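Local coordinates for putative uncharacterized protein SPy0128 (Streptococcus pyogenes serotype M1, PDB 3B2M) that builds the shaft of the streptococcal pilus as its major, isopeptide-linked pilin subunit, needed for adhesion to host cells, bacterial aggregation and biofilm formation, at residues Gly16-Val21 against Thr82-Phe87. The protein carries 1 engineered substitution. Residues are numbered along the deposited sequence; the frame is centred on the assembly and turned at random.
Sequences GAKLTV and TAEFDF
Val21 and Phe85 meet on the inward face of an antiparallel strand pair, where CG2 of Val21 lies 3.6 Å from CE2 of Phe85, oblique to the ring. With Val21 CG1 anti to the backbone N (chi1 176°), CG2 is the branch turned to the phenyl group. Leu19 CD2 is 4.2 Å from CD2 of Phe85, and Leu19 CB sits at the edge of the Phe87 ring. Ile151 of the neighbouring strand 151-169 continues this apolar face, Phe41 and Ile43 of strand 37-45, in the other sheet, pack against it, and Tyr100 meets Phe87 edge-to-face.

The other face is polar. The extended Lys18 chain crosses between two carboxylates, its CG 3.6 Å from Asp86 OD1 and its CD 3.7 Å from Glu84 OE1. Lys18 NZ stays 4.1 Å from Glu84 OE1, too far for a salt bridge, while Asp86 OD1 is hydrogen-bonded to Ser88 OG.

Five backbone hydrogen bonds join the two segments, the last, Phe87 N to Ala17 O, just past the strand ends. With no salt bridge on the exposed face, charge attraction there is probably modest; main-chain bonding and the apolar face, continuous with the core of this isopeptide-containing domain, unite the strands.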
# COMPACT_ATOMS: atom_id res chain seq x y z
N GLY A 16 17.79 -25.52 -8.38
CA GLY A 16 18.93 -24.64 -8.23
C GLY A 16 19.11 -23.67 -9.38
O GLY A 16 20.14 -23.00 -9.47
N ALA A 17 18.11 -23.58 -10.26
CA ALA A 17 18.17 -22.67 -11.40
C ALA A 17 17.01 -21.67 -11.36
O ALA A 17 16.74 -21.00 -12.36
CB ALA A 17 18.15 -23.46 -12.71
N LYS A 18 16.33 -21.60 -10.22
CA LYS A 18 15.19 -20.70 -10.05
C LYS A 18 15.29 -19.96 -8.72
O LYS A 18 15.60 -20.56 -7.71
CB LYS A 18 13.87 -21.47 -10.13
CG LYS A 18 13.47 -21.88 -11.55
CD LYS A 18 12.20 -22.73 -11.55
CE LYS A 18 11.52 -22.75 -12.92
NZ LYS A 18 10.27 -23.58 -12.91
N LEU A 19 15.05 -18.65 -8.73
CA LEU A 19 15.12 -17.82 -7.52
C LEU A 19 13.77 -17.15 -7.24
O LEU A 19 13.24 -16.44 -8.09
CB LEU A 19 16.20 -16.76 -7.67
CG LEU A 19 16.41 -15.69 -6.60
CD1 LEU A 19 17.00 -16.28 -5.33
CD2 LEU A 19 17.33 -14.62 -7.18
N THR A 20 13.24 -17.40 -6.06
CA THR A 20 11.98 -16.81 -5.64
C THR A 20 12.23 -15.42 -5.07
O THR A 20 13.16 -15.22 -4.31
CB THR A 20 11.29 -17.72 -4.62
OG1 THR A 20 11.10 -19.01 -5.21
CG2 THR A 20 9.93 -17.18 -4.20
N VAL A 21 11.41 -14.46 -5.47
CA VAL A 21 11.43 -13.13 -4.88
C VAL A 21 10.10 -13.01 -4.15
O VAL A 21 9.05 -13.36 -4.71
CB VAL A 21 11.56 -12.00 -5.95
CG1 VAL A 21 11.47 -10.62 -5.31
CG2 VAL A 21 12.88 -12.11 -6.74
N THR A 82 4.58 -13.98 -4.36
CA THR A 82 5.89 -14.37 -4.90
C THR A 82 5.99 -14.26 -6.41
O THR A 82 5.01 -14.45 -7.15
CB THR A 82 6.36 -15.79 -4.46
OG1 THR A 82 5.43 -16.78 -4.92
CG2 THR A 82 6.51 -15.88 -2.93
N ALA A 83 7.20 -13.93 -6.86
CA ALA A 83 7.59 -14.11 -8.25
C ALA A 83 8.87 -14.93 -8.26
O ALA A 83 9.39 -15.28 -7.20
CB ALA A 83 7.80 -12.76 -8.91
N GLU A 84 9.39 -15.22 -9.44
CA GLU A 84 10.55 -16.09 -9.58
C GLU A 84 11.41 -15.62 -10.76
O GLU A 84 10.88 -15.17 -11.76
CB GLU A 84 10.02 -17.47 -9.89
CG GLU A 84 10.86 -18.61 -9.44
CD GLU A 84 10.10 -19.91 -9.63
OE1 GLU A 84 9.62 -20.14 -10.76
OE2 GLU A 84 9.97 -20.68 -8.65
N PHE A 85 12.74 -15.72 -10.63
CA PHE A 85 13.63 -15.60 -11.79
C PHE A 85 14.07 -16.99 -12.23
O PHE A 85 14.42 -17.82 -11.38
CB PHE A 85 14.88 -14.79 -11.45
CG PHE A 85 14.63 -13.32 -11.26
CD1 PHE A 85 14.28 -12.51 -12.34
CD2 PHE A 85 14.76 -12.74 -9.99
CE1 PHE A 85 14.06 -11.16 -12.17
CE2 PHE A 85 14.53 -11.38 -9.82
CZ PHE A 85 14.19 -10.58 -10.91
N ASP A 86 14.08 -17.25 -13.54
CA ASP A 86 14.51 -18.55 -14.07
C ASP A 86 15.90 -18.47 -14.70
O ASP A 86 16.13 -17.69 -15.63
CB ASP A 86 13.47 -19.08 -15.06
CG ASP A 86 13.71 -20.56 -15.45
OD1 ASP A 86 14.64 -21.21 -14.92
OD2 ASP A 86 12.95 -21.07 -16.30
N PHE A 87 16.81 -19.28 -14.19
CA PHE A 87 18.18 -19.35 -14.71
C PHE A 87 18.47 -20.60 -15.54
O PHE A 87 19.63 -20.87 -15.86
CB PHE A 87 19.17 -19.33 -13.55
CG PHE A 87 19.29 -18.00 -12.89
CD1 PHE A 87 20.27 -17.10 -13.30
CD2 PHE A 87 18.44 -17.65 -11.83
CE1 PHE A 87 20.39 -15.88 -12.67
CE2 PHE A 87 18.56 -16.43 -11.21
CZ PHE A 87 19.54 -15.54 -11.64